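Local coordinates for protein 3',5'-cyclic-nucleotide phosphodiesterase 1 (Saccharomyces cerevisiae, PDB 4OJV) that belongs to the class-II phosphodiesterases of the metallo-hydrolase/oxidoreductase clan and carries a pair of zinc ions, at residues V2-I6 with S235-I239; P203-F209 with F227-R233. All blocks are in the same frame, centred on the assembly; numbering follows the deposited sequence.

In the fold
The chain is a metallo-beta-lactamase-type sandwich of two mixed sheets, and the contacts bear on it differently. Contact 1 joins the two sheets face to face through the packed interior: strand 4-8 of one meets the start of strand 238-242 of the other by packing, with no hydrogen bond between the segments. Contact 2 lies within the second sheet, pairing the two strands of a hairpin by backbone hydrogen bonds. They meet where strand 222-232 runs beside strand 238-242, D237 O lying 2.8 Å from D232 N in a probable hydrogen bond. Both are largely buried. Contact 1 is mainly apolar, with aspartate and serine at one end, whereas contact 2 ends in a charged cluster with partly exposed arginines and the exposed P203.

Contact 1: residues V2-I6 with S235-I239; sequences VVFEI and SKDCI
F4 turns one ring face to I239, closing part of the core between the two sheets of this metallo-beta-lactamase-type sandwich. The I239 CG1 methylene sits over the middle of the ring, 4.0 Å from its centroid and 4° off the normal, a CH-pi contact. A chi1 of 53° brings CG1 there by holding it between the backbone N and carbonyl carbon, while the CG2 branch passes the rim, 3.6 Å from F4 CD2. On the opposite face rests V3 CG1 from the same segment, and at the ring edge D237 O lies near the plane, 3.4 Å from F4 CZ. Beyond the ring, the I6 and I239 side chains meet end to end, CD1 to CD1 at 3.8 Å. V3 turns its other methyl to the polar end of the contact, CG2 standing 3.3 Å from D237 OD2. The two segments run in roughly the same direction, yet no hydrogen bond crosses between them, so shape and apolar packing make the join. In the next shell, W204 meets the F4 ring edge-to-face, and L25 of the neighbouring strand 22-27 touches both I6 and I239. The D237 carboxylate, buried here, is fixed by H272 at OD1 and by a salt bridge from K274 at OD2, which should favour its charged form. S235 closes the polar end with an ST turn: its OG, also hydrogen-bonded to D232 OD2, accepts from D237 N at 3.0 Å and lies 3.5 Å from V3 CG2.

Contact 2: residues P203-F209 with F227-R233; sequences PWDVIPF and FYIFRDR
R233 folds back over P203 to reach D205 at the open end of an antiparallel hairpin. Its CB lies 3.6 Å from P203 O, which also accepts the R233 backbone N-H. CG and CD then pass across the D205 carboxylate, CD coming to 3.3 Å from OD1. A bend at chi3 (-61°) swings the guanidinium round so that one face covers the P203 carbonyl carbon, with NH2 3.4 Å from P203 CA. The other terminal nitrogen, NH1, makes a salt bridge, 2.9 Å from D205 OD1, which it meets from above the carboxylate plane. D205 OD2 lies in the R231 guanidinium plane, gripped side-on: NE, at 3.1 Å, meets its anti lone pair, and NH2, at 3.0 Å, comes on the anti side but tilted out of the carboxylate plane; the two flat groups stand almost perpendicular (87°). K198 also bridges to OD1, bringing a third positive charge to the carboxylate, which is probably held ionised. I207 CD1 lies over the R231 guanidinium. The ladder alternates hydrogen-bonded pairs, D205 with R231, I207 with I229 and F209 with F227, with non-hydrogen-bonded ones. On the face bearing V206, its CG2 methyl packs 3.6 Å from F230 CE2 and touches the Y228 ring. Two waters donate to D232 OD1, linking it to P203 O and W204 NE1, while D232 OD2 bonds S235. The hairpin lies between strands 197-198 and 238-242; helix 256-267 covers I207, F209, F227 and I229 on one face, and on the other F230 meets, edge-to-face, Y125 of strand 121-125, in the opposing sheet that also holds strand 4-8.

Contact 1: residues V2-I6 with S235-I239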
# COMPACT_ATOMS: atom_id res chain seq x y z
N VAL A 2 -31.03 -5.18 11.27
CA VAL A 2 -29.62 -4.87 11.04
C VAL A 2 -28.98 -4.24 12.28
O VAL A 2 -29.52 -3.29 12.86
CB VAL A 2 -29.42 -3.97 9.80
CG1 VAL A 2 -28.02 -3.40 9.74
CG2 VAL A 2 -29.72 -4.77 8.53
N VAL A 3 -27.83 -4.78 12.66
CA VAL A 3 -27.10 -4.37 13.85
C VAL A 3 -25.74 -3.78 13.49
O VAL A 3 -25.26 -2.89 14.20
CB VAL A 3 -26.97 -5.57 14.82
CG1 VAL A 3 -25.93 -5.33 15.91
CG2 VAL A 3 -28.32 -5.86 15.47
N PHE A 4 -25.12 -4.27 12.41
CA PHE A 4 -23.76 -3.89 12.05
C PHE A 4 -23.69 -3.21 10.69
O PHE A 4 -24.36 -3.63 9.75
CB PHE A 4 -22.86 -5.12 12.00
CG PHE A 4 -22.73 -5.85 13.31
CD1 PHE A 4 -21.84 -5.41 14.28
CD2 PHE A 4 -23.49 -6.99 13.56
CE1 PHE A 4 -21.72 -6.09 15.49
CE2 PHE A 4 -23.37 -7.68 14.76
CZ PHE A 4 -22.48 -7.23 15.73
N GLU A 5 -22.84 -2.19 10.59
CA GLU A 5 -22.43 -1.65 9.30
C GLU A 5 -20.95 -1.97 9.10
O GLU A 5 -20.11 -1.66 9.95
CB GLU A 5 -22.64 -0.14 9.23
CG GLU A 5 -24.11 0.25 9.25
CD GLU A 5 -24.36 1.76 9.27
OE1 GLU A 5 -25.54 2.15 9.36
OE2 GLU A 5 -23.38 2.54 9.21
N ILE A 6 -20.65 -2.61 7.97
CA ILE A 6 -19.28 -3.02 7.66
C ILE A 6 -18.85 -2.33 6.38
O ILE A 6 -19.42 -2.59 5.31
CB ILE A 6 -19.15 -4.55 7.47
CG1 ILE A 6 -19.68 -5.32 8.70
CG2 ILE A 6 -17.69 -4.91 7.17
CD1 ILE A 6 -19.56 -6.82 8.55
N SER A 235 -28.53 -6.87 21.36
CA SER A 235 -29.24 -7.75 20.43
C SER A 235 -28.75 -9.19 20.49
O SER A 235 -29.46 -10.10 20.07
CB SER A 235 -29.10 -7.22 19.00
OG SER A 235 -27.76 -7.40 18.54
N LYS A 236 -27.52 -9.38 20.97
CA LYS A 236 -26.83 -10.68 20.94
C LYS A 236 -26.40 -11.08 19.52
O LYS A 236 -25.87 -12.16 19.32
CB LYS A 236 -27.64 -11.80 21.62
CG LYS A 236 -28.07 -11.50 23.06
CD LYS A 236 -26.89 -11.24 23.97
CE LYS A 236 -27.35 -10.83 25.36
NZ LYS A 236 -26.26 -10.13 26.10
N ASP A 237 -26.63 -10.20 18.55
CA ASP A 237 -26.15 -10.45 17.19
C ASP A 237 -24.63 -10.36 17.10
O ASP A 237 -24.00 -9.54 17.77
CB ASP A 237 -26.78 -9.49 16.19
CG ASP A 237 -28.22 -9.85 15.84
OD1 ASP A 237 -28.76 -10.86 16.35
OD2 ASP A 237 -28.80 -9.11 15.02
N CYS A 238 -24.06 -11.22 16.26
CA CYS A 238 -22.61 -11.31 16.10
C CYS A 238 -22.21 -11.30 14.64
O CYS A 238 -22.96 -11.74 13.75
CB CYS A 238 -22.09 -12.62 16.68
SG CYS A 238 -22.45 -12.85 18.43
N ILE A 239 -20.99 -10.83 14.40
CA ILE A 239 -20.31 -11.07 13.13
C ILE A 239 -18.94 -11.67 13.43
O ILE A 239 -18.36 -11.44 14.49
CB ILE A 239 -20.17 -9.79 12.28
CG1 ILE A 239 -19.51 -8.66 13.09
CG2 ILE A 239 -21.51 -9.39 11.67
CD1 ILE A 239 -19.14 -7.43 12.28

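Contact 2: residues P203-F209 with F227-R233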
# COMPACT_ATOMS: atom_id res chain seq x y z
N PRO A 203 -20.96 -0.82 22.53
CA PRO A 203 -21.38 -1.78 23.56
C PRO A 203 -21.29 -3.21 23.03
O PRO A 203 -22.30 -3.94 22.96
CB PRO A 203 -22.82 -1.36 23.86
CG PRO A 203 -23.30 -0.75 22.58
CD PRO A 203 -22.10 -0.07 21.97
N TRP A 204 -20.07 -3.58 22.64
CA TRP A 204 -19.78 -4.86 21.99
C TRP A 204 -18.74 -5.63 22.73
O TRP A 204 -17.83 -5.06 23.34
CB TRP A 204 -19.22 -4.64 20.61
CG TRP A 204 -20.09 -3.98 19.59
CD1 TRP A 204 -21.40 -3.53 19.71
CD2 TRP A 204 -19.69 -3.66 18.23
NE1 TRP A 204 -21.84 -2.98 18.53
CE2 TRP A 204 -20.84 -3.02 17.60
CE3 TRP A 204 -18.52 -3.84 17.50
CZ2 TRP A 204 -20.81 -2.59 16.28
CZ3 TRP A 204 -18.51 -3.40 16.17
CH2 TRP A 204 -19.62 -2.80 15.58
N ASP A 205 -18.85 -6.95 22.67
CA ASP A 205 -17.78 -7.85 23.07
C ASP A 205 -16.91 -8.16 21.86
O ASP A 205 -17.42 -8.24 20.74
CB ASP A 205 -18.33 -9.17 23.62
CG ASP A 205 -19.19 -9.00 24.86
OD1 ASP A 205 -18.97 -8.05 25.64
OD2 ASP A 205 -20.07 -9.86 25.05
N VAL A 206 -15.62 -8.35 22.11
CA VAL A 206 -14.69 -8.87 21.11
C VAL A 206 -14.04 -10.13 21.66
O VAL A 206 -13.55 -10.14 22.80
CB VAL A 206 -13.65 -7.81 20.65
CG1 VAL A 206 -12.82 -7.27 21.81
CG2 VAL A 206 -12.76 -8.35 19.54
N ILE A 207 -14.05 -11.20 20.86
CA ILE A 207 -13.54 -12.49 21.29
C ILE A 207 -12.58 -13.01 20.21
O ILE A 207 -13.03 -13.38 19.12
CB ILE A 207 -14.67 -13.53 21.54
CG1 ILE A 207 -15.94 -12.87 22.12
CG2 ILE A 207 -14.15 -14.64 22.44
CD1 ILE A 207 -17.15 -13.78 22.16
N PRO A 208 -11.27 -13.03 20.50
CA PRO A 208 -10.28 -13.45 19.50
C PRO A 208 -9.87 -14.91 19.64
O PRO A 208 -9.74 -15.42 20.77
CB PRO A 208 -9.09 -12.54 19.81
CG PRO A 208 -9.16 -12.36 21.29
CD PRO A 208 -10.63 -12.40 21.67
N PHE A 209 -9.67 -15.58 18.51
CA PHE A 209 -9.26 -16.98 18.47
C PHE A 209 -8.10 -17.13 17.51
O PHE A 209 -8.12 -16.59 16.40
CB PHE A 209 -10.42 -17.84 18.00
CG PHE A 209 -11.54 -17.94 19.00
CD1 PHE A 209 -12.50 -16.94 19.07
CD2 PHE A 209 -11.61 -19.02 19.87
CE1 PHE A 209 -13.52 -17.00 20.01
CE2 PHE A 209 -12.64 -19.09 20.82
CZ PHE A 209 -13.59 -18.08 20.88
N PHE A 227 -9.13 -15.11 14.22
CA PHE A 227 -10.53 -14.85 13.92
C PHE A 227 -11.08 -13.99 15.06
O PHE A 227 -10.81 -14.26 16.24
CB PHE A 227 -11.32 -16.15 13.92
CG PHE A 227 -11.18 -17.00 12.67
CD1 PHE A 227 -10.24 -16.76 11.67
CD2 PHE A 227 -12.02 -18.11 12.53
CE1 PHE A 227 -10.17 -17.58 10.55
CE2 PHE A 227 -11.94 -18.93 11.42
CZ PHE A 227 -11.02 -18.67 10.43
N TYR A 228 -11.83 -12.95 14.71
CA TYR A 228 -12.49 -12.11 15.71
C TYR A 228 -13.99 -12.25 15.66
O TYR A 228 -14.60 -12.09 14.60
CB TYR A 228 -12.14 -10.64 15.45
CG TYR A 228 -10.73 -10.24 15.80
CD1 TYR A 228 -10.37 -10.02 17.13
CD2 TYR A 228 -9.77 -10.06 14.81
CE1 TYR A 228 -9.08 -9.64 17.46
CE2 TYR A 228 -8.48 -9.67 15.13
CZ TYR A 228 -8.14 -9.46 16.46
OH TYR A 228 -6.87 -9.08 16.83
N ILE A 229 -14.59 -12.54 16.81
CA ILE A 229 -16.04 -12.43 16.98
C ILE A 229 -16.36 -11.07 17.59
O ILE A 229 -15.78 -10.71 18.62
CB ILE A 229 -16.63 -13.53 17.89
CG1 ILE A 229 -16.19 -14.92 17.41
CG2 ILE A 229 -18.15 -13.40 17.97
CD1 ILE A 229 -16.61 -16.06 18.31
N PHE A 230 -17.26 -10.33 16.96
CA PHE A 230 -17.82 -9.11 17.55
C PHE A 230 -19.28 -9.38 17.88
O PHE A 230 -20.05 -9.76 17.01
CB PHE A 230 -17.68 -7.91 16.61
CG PHE A 230 -16.25 -7.52 16.36
CD1 PHE A 230 -15.53 -8.09 15.31
CD2 PHE A 230 -15.60 -6.62 17.20
CE1 PHE A 230 -14.21 -7.75 15.09
CE2 PHE A 230 -14.27 -6.27 16.99
CZ PHE A 230 -13.58 -6.85 15.93
N ARG A 231 -19.64 -9.16 19.15
CA ARG A 231 -21.00 -9.40 19.61
C ARG A 231 -21.62 -8.13 20.16
O ARG A 231 -21.08 -7.51 21.07
CB ARG A 231 -21.02 -10.50 20.67
CG ARG A 231 -22.39 -10.71 21.31
CD ARG A 231 -22.45 -11.98 22.14
NE ARG A 231 -21.47 -11.94 23.22
CZ ARG A 231 -20.84 -12.99 23.71
NH1 ARG A 231 -21.09 -14.21 23.23
NH2 ARG A 231 -19.96 -12.82 24.69
N ASP A 232 -22.75 -7.74 19.59
CA ASP A 232 -23.53 -6.64 20.14
C ASP A 232 -24.25 -7.15 21.38
O ASP A 232 -25.06 -8.07 21.29
CB ASP A 232 -24.55 -6.14 19.13
CG ASP A 232 -25.44 -5.07 19.70
OD1 ASP A 232 -24.89 -4.08 20.21
OD2 ASP A 232 -26.67 -5.23 19.65
N ARG A 233 -23.96 -6.57 22.54
CA ARG A 233 -24.50 -7.10 23.78
C ARG A 233 -26.02 -7.02 23.91
O ARG A 233 -26.64 -7.93 24.44
CB ARG A 233 -23.80 -6.51 25.00
CG ARG A 233 -22.44 -7.13 25.23
CD ARG A 233 -21.89 -6.76 26.60
NE ARG A 233 -21.74 -5.31 26.73
CZ ARG A 233 -20.67 -4.62 26.34
NH1 ARG A 233 -19.64 -5.24 25.79
NH2 ARG A 233 -20.63 -3.31 26.52
O HOH W 1 -25.14 -3.59 22.81
O HOH W 2 -24.52 -1.87 18.71